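Local coordinates for glycosylation Associate Protein 2 (Streptococcus agalactiae serotype V, PDB 6OYC), which probably acts with its Gap partners in the glycosylation and export of serine-rich surface glycoproteins through the accessory Sec system, at residues Asn460-Ala465 with Gly489-Cys494; Ile395-Thr400 with Asp464-Ser469; Phe453-Met458 with His480-Arg485. One frame throughout, in Å; residues are numbered along the deposited sequence.

Contact 1. Residues Asn460-Ala465 with Gly489-Cys494; sequences NDDYDA and GRHGDC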
ATOM      1  N   ASN B 460     -16.414  14.435 -22.923  1.00100.47           N
ATOM      2  CA  ASN B 460     -17.719  14.625 -22.300  1.00102.62           C
ATOM      3  C   ASN B 460     -17.694  14.183 -20.841  1.00 99.13           C
ATOM      4  O   ASN B 460     -18.591  13.462 -20.385  1.00 98.77           O
ATOM      5  CB  ASN B 460     -18.787  13.852 -23.081  1.00111.17           C
ATOM      6  CG  ASN B 460     -18.541  13.866 -24.582  1.00119.99           C
ATOM      7  OD1 ASN B 460     -18.173  12.853 -25.172  1.00162.76           O
ATOM      8  ND2 ASN B 460     -18.749  15.021 -25.204  1.00115.88           N
ATOM      9  N   ASP B 461     -16.679  14.623 -20.099  1.00 94.19           N
ATOM     10  CA  ASP B 461     -16.463  14.132 -18.743  1.00 91.78           C
ATOM     11  C   ASP B 461     -17.498  14.715 -17.792  1.00 87.47           C
ATOM     12  O   ASP B 461     -17.632  15.937 -17.668  1.00 85.86           O
ATOM     13  CB  ASP B 461     -15.050  14.468 -18.269  1.00 85.15           C
ATOM     14  CG  ASP B 461     -14.646  13.675 -17.038  1.00 81.97           C
ATOM     15  OD1 ASP B 461     -15.057  14.061 -15.921  1.00 81.52           O
ATOM     16  OD2 ASP B 461     -13.927  12.664 -17.187  1.00 77.93           O
ATOM     17  N   ASP B 462     -18.217  13.829 -17.109  1.00 91.91           N
ATOM     18  CA  ASP B 462     -19.253  14.192 -16.155  1.00 94.33           C
ATOM     19  C   ASP B 462     -18.704  14.664 -14.812  1.00 88.53           C
ATOM     20  O   ASP B 462     -19.492  15.084 -13.956  1.00 87.49           O
ATOM     21  CB  ASP B 462     -20.174  12.985 -15.935  1.00100.26           C
ATOM     22  CG  ASP B 462     -19.413  11.669 -15.974  1.00115.53           C
ATOM     23  OD1 ASP B 462     -20.039  10.595 -15.840  1.00131.68           O
ATOM     24  OD2 ASP B 462     -18.177  11.715 -16.157  1.00109.87           O
ATOM     25  N   TYR B 463     -17.388  14.613 -14.604  1.00 84.44           N
ATOM     26  CA  TYR B 463     -16.809  14.831 -13.284  1.00 76.18           C
ATOM     27  C   TYR B 463     -15.856  16.013 -13.240  1.00 67.64           C
ATOM     28  O   TYR B 463     -16.022  16.906 -12.404  1.00 61.43           O
ATOM     29  CB  TYR B 463     -16.098  13.550 -12.815  1.00 74.52           C
ATOM     30  CG  TYR B 463     -17.072  12.450 -12.476  1.00 82.82           C
ATOM     31  CD1 TYR B 463     -17.923  12.570 -11.388  1.00 79.65           C
ATOM     32  CD2 TYR B 463     -17.157  11.297 -13.247  1.00 86.51           C
ATOM     33  CE1 TYR B 463     -18.830  11.578 -11.073  1.00 80.39           C
ATOM     34  CE2 TYR B 463     -18.064  10.298 -12.941  1.00 88.02           C
ATOM     35  CZ  TYR B 463     -18.899  10.448 -11.850  1.00 85.92           C
ATOM     36  OH  TYR B 463     -19.808   9.468 -11.528  1.00 88.93           O
ATOM     37  N   ASP B 464     -14.845  16.047 -14.108  1.00 65.34           N
ATOM     38  CA  ASP B 464     -13.940  17.188 -14.167  1.00 64.58           C
ATOM     39  C   ASP B 464     -13.720  17.547 -15.635  1.00 67.96           C
ATOM     40  O   ASP B 464     -12.627  17.409 -16.167  1.00 63.64           O
ATOM     41  CB  ASP B 464     -12.610  16.916 -13.463  1.00 55.23           C
ATOM     42  CG  ASP B 464     -11.953  18.193 -12.990  1.00 59.51           C
ATOM     43  OD1 ASP B 464     -12.511  19.265 -13.310  1.00 61.16           O
ATOM     44  OD2 ASP B 464     -10.903  18.136 -12.305  1.00 52.78           O
ATOM     45  N   ALA B 465     -14.786  18.025 -16.280  1.00 73.23           N
ATOM     46  CA  ALA B 465     -14.708  18.388 -17.691  1.00 75.77           C
ATOM     47  C   ALA B 465     -13.548  19.343 -17.963  1.00 66.76           C
ATOM     48  O   ALA B 465     -12.833  19.198 -18.960  1.00 65.71           O
ATOM     49  CB  ALA B 465     -16.033  19.009 -18.134  1.00 74.28           C
ATOM     50  N   GLY B 489     -17.068  10.335 -25.139  1.00103.57           N
ATOM     51  CA  GLY B 489     -17.785   9.561 -24.145  1.00106.06           C
ATOM     52  C   GLY B 489     -17.632  10.157 -22.756  1.00106.73           C
ATOM     53  O   GLY B 489     -16.839  11.066 -22.515  1.00102.44           O
ATOM     54  N   ARG B 490     -18.437   9.620 -21.837  1.00106.33           N
ATOM     55  CA  ARG B 490     -18.387  10.038 -20.444  1.00100.91           C
ATOM     56  C   ARG B 490     -17.191   9.384 -19.752  1.00 98.44           C
ATOM     57  O   ARG B 490     -16.479   8.561 -20.335  1.00 96.86           O
ATOM     58  CB  ARG B 490     -19.703   9.704 -19.742  1.00101.45           C
ATOM     59  CG  ARG B 490     -20.812  10.710 -20.011  1.00103.92           C
ATOM     60  CD  ARG B 490     -22.123  10.010 -20.333  1.00105.77           C
ATOM     61  NE  ARG B 490     -21.980   9.080 -21.451  1.00105.87           N
ATOM     62  CZ  ARG B 490     -22.043   9.427 -22.734  1.00106.14           C
ATOM     63  NH1 ARG B 490     -22.253  10.690 -23.078  1.00103.64           N
ATOM     64  NH2 ARG B 490     -21.897   8.507 -23.680  1.00106.27           N
ATOM     65  N   HIS B 491     -16.971   9.747 -18.482  1.00 96.34           N
ATOM     66  CA  HIS B 491     -15.763   9.343 -17.760  1.00 90.62           C
ATOM     67  C   HIS B 491     -15.542   7.833 -17.747  1.00 89.94           C
ATOM     68  O   HIS B 491     -14.406   7.391 -17.553  1.00 88.21           O
ATOM     69  CB  HIS B 491     -15.818   9.868 -16.324  1.00 89.30           C
ATOM     70  CG  HIS B 491     -14.526   9.750 -15.573  1.00 84.20           C
ATOM     71  ND1 HIS B 491     -13.493  10.653 -15.717  1.00 81.90           N
ATOM     72  CD2 HIS B 491     -14.110   8.848 -14.649  1.00 79.12           C
ATOM     73  CE1 HIS B 491     -12.493  10.307 -14.923  1.00 73.40           C
ATOM     74  NE2 HIS B 491     -12.840   9.215 -14.267  1.00 71.38           N
ATOM     75  N   GLY B 492     -16.582   7.032 -17.966  1.00 95.53           N
ATOM     76  CA  GLY B 492     -16.455   5.593 -17.821  1.00 93.97           C
ATOM     77  C   GLY B 492     -16.292   4.782 -19.094  1.00 95.67           C
ATOM     78  O   GLY B 492     -16.078   3.568 -19.019  1.00 95.00           O
ATOM     79  N   ASP B 493     -16.383   5.417 -20.261  1.00 98.80           N
ATOM     80  CA  ASP B 493     -16.305   4.695 -21.524  1.00 98.99           C
ATOM     81  C   ASP B 493     -14.878   4.661 -22.071  1.00 99.23           C
ATOM     82  O   ASP B 493     -13.961   5.312 -21.558  1.00 91.95           O
ATOM     83  CB  ASP B 493     -17.230   5.314 -22.567  1.00 98.76           C
ATOM     84  CG  ASP B 493     -18.580   5.650 -22.013  1.00 99.82           C
ATOM     85  OD1 ASP B 493     -19.428   4.739 -21.939  1.00105.51           O
ATOM     86  OD2 ASP B 493     -18.795   6.825 -21.655  1.00101.85           O
ATOM     87  N   CYS B 494     -14.709   3.893 -23.150  1.00100.56           N
ATOM     88  CA  CYS B 494     -13.411   3.715 -23.799  1.00 97.05           C
ATOM     89  C   CYS B 494     -12.347   3.291 -22.792  1.00 93.17           C
ATOM     90  O   CYS B 494     -11.160   3.588 -22.948  1.00 90.68           O
ATOM     91  CB  CYS B 494     -12.989   4.987 -24.547  1.00 95.12           C
ATOM     92  SG  CYS B 494     -14.090   5.446 -25.913  1.00103.61           S
TER
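D461, whose carboxylate reaches across to H491, is gripped at OD1 by two backbone N-H groups of its own loop. Y463 N and D464 N each lie 2.7 Å from D461 OD1, arriving from opposite faces of the carboxylate plane, an Asx turn and Asx motif that fix the rotation of the group. The other oxygen is thereby presented to H491: ND1 of H491 donates to D461 OD2 over a short 2.5 Å, using the syn lone pair, with the oxygen close to the ring plane. Carboxylate and imidazole stand nearly upright to each other, their planes 85° apart. The loops after strands 452-458 and 482-487 bring these two residues together as in an alpha/beta hydrolase. With S371, hydrogen-bonded to H491 NE2 and lying in a GxSxG nucleophile-elbow pattern, they are consistent with a Ser-His-Asp triad. H491 has its CG anti to the backbone N (chi1 -169°), which turns the ring toward D461. The edge of Y463 points at the face of that ring in an offset edge-to-face pair, centroids 5.6 Å apart, while Y463 OH is bonded to D411 O. D462 OD2 accepts from H491 N at 3.3 Å, from above its carboxylate plane. At the start of both segments, N460 OD1 accepts from G489 N at 2.7 Å, in the carbonyl plane.

Contact 2. Residues Ile395-Thr400 with Asp464-Ser469; sequences IFNLGT and DATAFS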
ATOM      1  N   ILE B 395      -8.370  14.143 -12.859  1.00 48.33           N
ATOM      2  CA  ILE B 395      -9.234  14.808 -11.897  1.00 47.16           C
ATOM      3  C   ILE B 395      -8.364  15.779 -11.115  1.00 46.18           C
ATOM      4  O   ILE B 395      -7.465  15.350 -10.379  1.00 45.80           O
ATOM      5  CB  ILE B 395      -9.932  13.823 -10.953  1.00 47.55           C
ATOM      6  CG1 ILE B 395     -10.633  12.724 -11.749  1.00 49.05           C
ATOM      7  CG2 ILE B 395     -10.930  14.570 -10.078  1.00 47.53           C
ATOM      8  CD1 ILE B 395     -11.188  11.618 -10.899  1.00 44.51           C
ATOM      9  N   PHE B 396      -8.607  17.082 -11.285  1.00 46.02           N
ATOM     10  CA  PHE B 396      -7.844  18.114 -10.592  1.00 48.60           C
ATOM     11  C   PHE B 396      -8.703  19.035  -9.748  1.00 48.12           C
ATOM     12  O   PHE B 396      -8.175  19.674  -8.829  1.00 48.44           O
ATOM     13  CB  PHE B 396      -7.060  19.011 -11.574  1.00 51.98           C
ATOM     14  CG  PHE B 396      -6.139  18.275 -12.524  1.00 50.73           C
ATOM     15  CD1 PHE B 396      -5.505  17.100 -12.154  1.00 49.79           C
ATOM     16  CD2 PHE B 396      -5.890  18.796 -13.794  1.00 51.34           C
ATOM     17  CE1 PHE B 396      -4.648  16.439 -13.046  1.00 51.73           C
ATOM     18  CE2 PHE B 396      -5.040  18.149 -14.685  1.00 50.37           C
ATOM     19  CZ  PHE B 396      -4.420  16.966 -14.311  1.00 51.91           C
ATOM     20  N   ASN B 397      -9.989  19.143 -10.042  1.00 48.09           N
ATOM     21  CA  ASN B 397     -10.864  20.100  -9.381  1.00 52.30           C
ATOM     22  C   ASN B 397     -11.797  19.309  -8.468  1.00 53.60           C
ATOM     23  O   ASN B 397     -12.925  18.972  -8.840  1.00 52.01           O
ATOM     24  CB  ASN B 397     -11.609  20.941 -10.415  1.00 54.17           C
ATOM     25  CG  ASN B 397     -10.660  21.650 -11.379  1.00 55.28           C
ATOM     26  OD1 ASN B 397      -9.954  22.591 -11.001  1.00 52.42           O
ATOM     27  ND2 ASN B 397     -10.626  21.186 -12.623  1.00 54.84           N
ATOM     28  N   LEU B 398     -11.306  19.005  -7.264  1.00 51.08           N
ATOM     29  CA  LEU B 398     -12.068  18.144  -6.362  1.00 52.53           C
ATOM     30  C   LEU B 398     -13.311  18.855  -5.840  1.00 49.30           C
ATOM     31  O   LEU B 398     -14.396  18.262  -5.797  1.00 49.29           O
ATOM     32  CB  LEU B 398     -11.176  17.677  -5.213  1.00 46.86           C
ATOM     33  CG  LEU B 398     -10.434  16.379  -5.512  1.00 45.55           C
ATOM     34  CD1 LEU B 398      -9.599  15.938  -4.317  1.00 46.15           C
ATOM     35  CD2 LEU B 398     -11.418  15.300  -5.933  1.00 45.16           C
ATOM     36  N   GLY B 399     -13.171  20.126  -5.443  1.00 48.26           N
ATOM     37  CA  GLY B 399     -14.332  20.922  -5.076  1.00 53.20           C
ATOM     38  C   GLY B 399     -15.396  20.966  -6.158  1.00 52.56           C
ATOM     39  O   GLY B 399     -16.594  20.979  -5.857  1.00 51.79           O
ATOM     40  N   THR B 400     -14.980  20.958  -7.427  1.00 50.09           N
ATOM     41  CA  THR B 400     -15.932  20.848  -8.529  1.00 52.40           C
ATOM     42  C   THR B 400     -16.571  19.463  -8.577  1.00 53.45           C
ATOM     43  O   THR B 400     -17.784  19.341  -8.800  1.00 52.22           O
ATOM     44  CB  THR B 400     -15.233  21.167  -9.856  1.00 52.03           C
ATOM     45  OG1 THR B 400     -14.901  22.563  -9.901  1.00 44.05           O
ATOM     46  CG2 THR B 400     -16.118  20.794 -11.049  1.00 40.11           C
ATOM     47  N   ASP B 464     -14.845  16.047 -14.108  1.00 65.34           N
ATOM     48  CA  ASP B 464     -13.940  17.188 -14.167  1.00 64.58           C
ATOM     49  C   ASP B 464     -13.720  17.547 -15.635  1.00 67.96           C
ATOM     50  O   ASP B 464     -12.627  17.409 -16.167  1.00 63.64           O
ATOM     51  CB  ASP B 464     -12.610  16.916 -13.463  1.00 55.23           C
ATOM     52  CG  ASP B 464     -11.953  18.193 -12.990  1.00 59.51           C
ATOM     53  OD1 ASP B 464     -12.511  19.265 -13.310  1.00 61.16           O
ATOM     54  OD2 ASP B 464     -10.903  18.136 -12.305  1.00 52.78           O
ATOM     55  N   ALA B 465     -14.786  18.025 -16.280  1.00 73.23           N
ATOM     56  CA  ALA B 465     -14.708  18.388 -17.691  1.00 75.77           C
ATOM     57  C   ALA B 465     -13.548  19.343 -17.963  1.00 66.76           C
ATOM     58  O   ALA B 465     -12.833  19.198 -18.960  1.00 65.71           O
ATOM     59  CB  ALA B 465     -16.033  19.009 -18.134  1.00 74.28           C
ATOM     60  N   THR B 466     -13.321  20.291 -17.059  1.00 67.01           N
ATOM     61  CA  THR B 466     -12.369  21.389 -17.198  1.00 63.80           C
ATOM     62  C   THR B 466     -10.899  20.981 -17.019  1.00 69.96           C
ATOM     63  O   THR B 466     -10.021  21.847 -17.135  1.00 69.42           O
ATOM     64  CB  THR B 466     -12.746  22.469 -16.172  1.00 67.78           C
ATOM     65  OG1 THR B 466     -11.769  23.510 -16.149  1.00 73.23           O
ATOM     66  CG2 THR B 466     -12.898  21.878 -14.777  1.00 73.43           C
ATOM     67  N   ALA B 467     -10.608  19.701 -16.763  1.00 67.85           N
ATOM     68  CA  ALA B 467      -9.287  19.312 -16.275  1.00 63.82           C
ATOM     69  C   ALA B 467      -8.192  19.601 -17.305  1.00 62.07           C
ATOM     70  O   ALA B 467      -7.231  20.328 -17.022  1.00 59.07           O
ATOM     71  CB  ALA B 467      -9.295  17.833 -15.878  1.00 57.37           C
ATOM     72  N   PHE B 468      -8.309  19.018 -18.502  1.00 62.88           N
ATOM     73  CA  PHE B 468      -7.281  19.220 -19.521  1.00 63.63           C
ATOM     74  C   PHE B 468      -7.097  20.700 -19.839  1.00 65.00           C
ATOM     75  O   PHE B 468      -5.976  21.217 -19.795  1.00 67.45           O
ATOM     76  CB  PHE B 468      -7.626  18.440 -20.791  1.00 66.39           C
ATOM     77  CG  PHE B 468      -6.629  18.638 -21.903  1.00 70.09           C
ATOM     78  CD1 PHE B 468      -5.278  18.798 -21.626  1.00 68.19           C
ATOM     79  CD2 PHE B 468      -7.042  18.693 -23.221  1.00 71.37           C
ATOM     80  CE1 PHE B 468      -4.361  18.993 -22.651  1.00 68.95           C
ATOM     81  CE2 PHE B 468      -6.124  18.880 -24.251  1.00 73.30           C
ATOM     82  CZ  PHE B 468      -4.781  19.031 -23.960  1.00 68.74           C
ATOM     83  N   SER B 469      -8.193  21.396 -20.156  1.00 67.59           N
ATOM     84  CA  SER B 469      -8.111  22.810 -20.520  1.00 66.61           C
ATOM     85  C   SER B 469      -7.398  23.620 -19.448  1.00 69.95           C
ATOM     86  O   SER B 469      -6.459  24.365 -19.742  1.00 71.06           O
ATOM     87  CB  SER B 469      -9.510  23.378 -20.766  1.00 63.46           C
ATOM     88  OG  SER B 469     -10.342  22.420 -21.383  1.00 72.62           O
TER
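N397 meets D464 just ahead of helix 398-403, where two loops of the alpha/beta hydrolase fold come together on a buried carboxylate. The side chain of N397 leaves the backbone with CG anti to its own carbonyl carbon (chi1 -56°), a turn that carries the amide over to D464. Its CB already lies 3.5 Å from D464 OD1, and CG runs on beside the same carboxylate. At the tip the branches part. ND2 of N397 donates to D464 OD1 over 2.8 Å and nearly straight (169°), the oxygen lying near the amide plane and offering its syn lone pair. The amide and carboxylate planes are 81° apart, so the groups meet crosswise. ND2 is also bonded to D470 OD2, whereas OD1 of N397 is bonded to W440 NE1; with both ends engaged, the amide can hardly flip.

The second carboxylate oxygen is held by main chain. F396 N donates to D464 OD2 at 2.7 Å, almost in line with the C-O bond, and N397 N does so at 2.6 Å from the syn side, tilted out of the plane. Three N-H groups from one segment thus satisfy a buried acid, and the adjacent start of helix 398-403 would probably favour its negative charge. In the main chain, A467 N donates to D464 O, closing a type I turn that leads into helix 467-473. T466, its hydroxyl bonded to D470 OD2, presses its CG2 to 3.2 Å from N397 ND2, a tight approach. Beyond the polar cluster, the ring of F396, itself stacked with F439, has A467 O at its edge, 3.8 Å from F396 CD2, while CD2 also lies 4.1 Å from A467 CB.

Contact 3. Residues Phe453-Met458 with His480-Arg485; sequences FALAYM and HKILGR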
ATOM      1  N   PHE B 453       3.942  16.174 -20.455  1.00 60.78           N
ATOM      2  CA  PHE B 453       2.689  15.544 -20.036  1.00 60.26           C
ATOM      3  C   PHE B 453       2.100  14.713 -21.170  1.00 59.55           C
ATOM      4  O   PHE B 453       1.826  15.239 -22.252  1.00 63.54           O
ATOM      5  CB  PHE B 453       1.657  16.578 -19.580  1.00 58.78           C
ATOM      6  CG  PHE B 453       2.003  17.257 -18.290  1.00 56.80           C
ATOM      7  CD1 PHE B 453       2.851  18.351 -18.276  1.00 59.89           C
ATOM      8  CD2 PHE B 453       1.475  16.810 -17.089  1.00 54.92           C
ATOM      9  CE1 PHE B 453       3.170  18.989 -17.085  1.00 62.51           C
ATOM     10  CE2 PHE B 453       1.792  17.443 -15.894  1.00 54.51           C
ATOM     11  CZ  PHE B 453       2.637  18.531 -15.891  1.00 55.37           C
ATOM     12  N   ALA B 454       1.895  13.426 -20.912  1.00 52.91           N
ATOM     13  CA  ALA B 454       1.092  12.572 -21.771  1.00 54.15           C
ATOM     14  C   ALA B 454      -0.280  12.459 -21.128  1.00 58.31           C
ATOM     15  O   ALA B 454      -0.407  11.929 -20.022  1.00 55.72           O
ATOM     16  CB  ALA B 454       1.719  11.192 -21.938  1.00 52.02           C
ATOM     17  N   LEU B 455      -1.297  12.960 -21.809  1.00 58.56           N
ATOM     18  CA  LEU B 455      -2.594  13.158 -21.186  1.00 57.86           C
ATOM     19  C   LEU B 455      -3.677  12.577 -22.077  1.00 62.15           C
ATOM     20  O   LEU B 455      -3.806  12.972 -23.239  1.00 65.97           O
ATOM     21  CB  LEU B 455      -2.826  14.642 -20.930  1.00 55.74           C
ATOM     22  CG  LEU B 455      -3.884  15.038 -19.924  1.00 55.47           C
ATOM     23  CD1 LEU B 455      -3.465  16.369 -19.324  1.00 56.80           C
ATOM     24  CD2 LEU B 455      -5.230  15.150 -20.612  1.00 64.86           C
ATOM     25  N   ALA B 456      -4.444  11.638 -21.541  1.00 59.63           N
ATOM     26  CA  ALA B 456      -5.678  11.193 -22.164  1.00 62.66           C
ATOM     27  C   ALA B 456      -6.849  11.693 -21.333  1.00 65.10           C
ATOM     28  O   ALA B 456      -6.796  11.668 -20.100  1.00 61.90           O
ATOM     29  CB  ALA B 456      -5.724   9.670 -22.289  1.00 63.00           C
ATOM     30  N   TYR B 457      -7.898  12.167 -22.002  1.00 67.53           N
ATOM     31  CA  TYR B 457      -9.038  12.744 -21.309  1.00 64.17           C
ATOM     32  C   TYR B 457     -10.310  12.408 -22.064  1.00 69.69           C
ATOM     33  O   TYR B 457     -10.292  12.127 -23.264  1.00 74.10           O
ATOM     34  CB  TYR B 457      -8.912  14.268 -21.155  1.00 68.08           C
ATOM     35  CG  TYR B 457      -8.805  14.996 -22.475  1.00 73.50           C
ATOM     36  CD1 TYR B 457      -7.595  15.053 -23.159  1.00 72.51           C
ATOM     37  CD2 TYR B 457      -9.915  15.608 -23.049  1.00 72.66           C
ATOM     38  CE1 TYR B 457      -7.486  15.703 -24.369  1.00 73.71           C
ATOM     39  CE2 TYR B 457      -9.818  16.268 -24.264  1.00 75.31           C
ATOM     40  CZ  TYR B 457      -8.598  16.314 -24.917  1.00 76.30           C
ATOM     41  OH  TYR B 457      -8.471  16.958 -26.123  1.00 78.19           O
ATOM     42  N   MET B 458     -11.419  12.428 -21.332  1.00 73.22           N
ATOM     43  CA  MET B 458     -12.740  12.292 -21.917  1.00 76.98           C
ATOM     44  C   MET B 458     -13.262  13.679 -22.262  1.00 84.74           C
ATOM     45  O   MET B 458     -13.179  14.600 -21.441  1.00 80.26           O
ATOM     46  CB  MET B 458     -13.689  11.587 -20.952  1.00 82.93           C
ATOM     47  CG  MET B 458     -13.225  10.214 -20.523  1.00 81.26           C
ATOM     48  SD  MET B 458     -12.682   9.207 -21.915  1.00 80.96           S
ATOM     49  CE  MET B 458     -14.245   8.676 -22.611  1.00 90.26           C
ATOM     50  N   HIS B 480       4.260  22.676 -26.561  1.00107.44           N
ATOM     51  CA  HIS B 480       4.684  21.287 -26.693  1.00105.22           C
ATOM     52  C   HIS B 480       4.604  20.498 -25.391  1.00 99.37           C
ATOM     53  O   HIS B 480       4.579  19.264 -25.436  1.00 89.84           O
ATOM     54  CB  HIS B 480       6.124  21.258 -27.194  1.00106.69           C
ATOM     55  CG  HIS B 480       7.054  22.068 -26.346  1.00110.77           C
ATOM     56  ND1 HIS B 480       7.068  23.447 -26.365  1.00109.43           N
ATOM     57  CD2 HIS B 480       7.976  21.698 -25.427  1.00111.07           C
ATOM     58  CE1 HIS B 480       7.969  23.889 -25.507  1.00110.47           C
ATOM     59  NE2 HIS B 480       8.535  22.848 -24.925  1.00116.24           N
ATOM     60  N   LYS B 481       4.580  21.170 -24.235  1.00 99.73           N
ATOM     61  CA  LYS B 481       4.794  20.463 -22.976  1.00 90.99           C
ATOM     62  C   LYS B 481       3.643  19.520 -22.629  1.00 83.19           C
ATOM     63  O   LYS B 481       3.866  18.517 -21.943  1.00 74.34           O
ATOM     64  CB  LYS B 481       5.039  21.460 -21.841  1.00 90.51           C
ATOM     65  CG  LYS B 481       6.519  21.635 -21.494  1.00 89.69           C
ATOM     66  CD  LYS B 481       6.716  22.243 -20.109  1.00 82.46           C
ATOM     67  CE  LYS B 481       8.181  22.181 -19.672  1.00 82.12           C
ATOM     68  NZ  LYS B 481       9.095  22.946 -20.584  1.00 88.71           N
ATOM     69  N   ILE B 482       2.427  19.794 -23.100  1.00 82.83           N
ATOM     70  CA  ILE B 482       1.267  18.951 -22.811  1.00 75.11           C
ATOM     71  C   ILE B 482       0.765  18.339 -24.100  1.00 75.75           C
ATOM     72  O   ILE B 482       0.234  19.045 -24.963  1.00 82.39           O
ATOM     73  CB  ILE B 482       0.137  19.728 -22.140  1.00 73.72           C
ATOM     74  CG1 ILE B 482       0.546  20.103 -20.748  1.00 74.56           C
ATOM     75  CG2 ILE B 482      -1.109  18.899 -22.023  1.00 69.09           C
ATOM     76  CD1 ILE B 482       0.371  21.535 -20.566  1.00 77.32           C
ATOM     77  N   LEU B 483       0.843  17.024 -24.191  1.00 70.85           N
ATOM     78  CA  LEU B 483       0.323  16.280 -25.330  1.00 69.30           C
ATOM     79  C   LEU B 483      -1.017  15.679 -24.925  1.00 70.27           C
ATOM     80  O   LEU B 483      -1.065  14.669 -24.219  1.00 66.47           O
ATOM     81  CB  LEU B 483       1.307  15.196 -25.748  1.00 70.07           C
ATOM     82  CG  LEU B 483       2.727  15.609 -26.144  1.00 78.81           C
ATOM     83  CD1 LEU B 483       3.242  14.657 -27.200  1.00 76.18           C
ATOM     84  CD2 LEU B 483       2.784  17.042 -26.654  1.00 81.16           C
ATOM     85  N   GLY B 484      -2.103  16.300 -25.368  1.00 72.47           N
ATOM     86  CA  GLY B 484      -3.408  15.721 -25.158  1.00 68.58           C
ATOM     87  C   GLY B 484      -3.718  14.636 -26.171  1.00 71.52           C
ATOM     88  O   GLY B 484      -3.054  14.496 -27.194  1.00 82.04           O
ATOM     89  N   ARG B 485      -4.730  13.834 -25.843  1.00 69.95           N
ATOM     90  CA  ARG B 485      -5.335  12.906 -26.801  1.00 72.73           C
ATOM     91  C   ARG B 485      -6.740  12.629 -26.258  1.00 76.36           C
ATOM     92  O   ARG B 485      -6.928  11.734 -25.434  1.00 78.90           O
ATOM     93  CB  ARG B 485      -4.547  11.621 -26.978  1.00 72.86           C
ATOM     94  CG  ARG B 485      -5.345  10.526 -27.691  1.00 76.94           C
ATOM     95  CD  ARG B 485      -4.495   9.588 -28.546  1.00 80.32           C
ATOM     96  NE  ARG B 485      -5.311   8.483 -29.047  1.00 83.60           N
ATOM     97  CZ  ARG B 485      -4.836   7.394 -29.649  1.00 85.25           C
ATOM     98  NH1 ARG B 485      -3.530   7.244 -29.840  1.00 85.61           N
ATOM     99  NH2 ARG B 485      -5.677   6.451 -30.057  1.00 81.45           N
TER
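This is parallel strand pairing at the margin of the large mixed sheet: strand 482-487, outermost within the chain, lies against strand 452-458, and helix 467-473 links them in a beta-alpha-beta crossover. The segment axes diverge by 29°, and the pairing is firmest at the start. F453 N donates to K481 O at 2.8 Å, and F453 O receives L483 N at the same 2.8 Å. L455 N then bonds to L483 O at 3.0 Å, but the last link, from R485 N to L455 O, is weak. On the face carrying F453, L455 and I482, the first and last lie side by side, F453 CD1 being 3.8 Å from I482 CG1. L455 and I482 both pack on F468 of the crossover helix. A454, A456 and R485 face the other way, toward W501 of helix 495-514. Near the end of the pairing the ring of Y457, its CG set between the backbone N and the carbonyl carbon (chi1 60°), brings its edge to G484, CE1 to CA 4.2 Å. Between these two segments every hydrogen bond is main chain to main chain, a grip indifferent to sequence; the packing of F453, L455 and I482 is specific to this pair and probably favours its register.

How the contacts relate
From the N-terminal side, 395-400 comes first and waits for 464-469, so contact 2 closes a loop that takes in 453-458. Contact 3 opens inside that loop and closes beyond it, at 480-485, and therefore crosses contact 2; contact 1 opens at 460-465, within contact 3, and closes last, at 489-494, crossing in turn. Contacts 1 and 2 share D464 and A465, which join the loop after strand 452-458 to the start of helix 467-473. F468 on that helix packs against Y457 and I482 of contact 3, while M458 of contact 3 reaches the backbone of G489 and R490. The last two strands of the sheet, the crossover helix and the two loops after the strands are thus tied together.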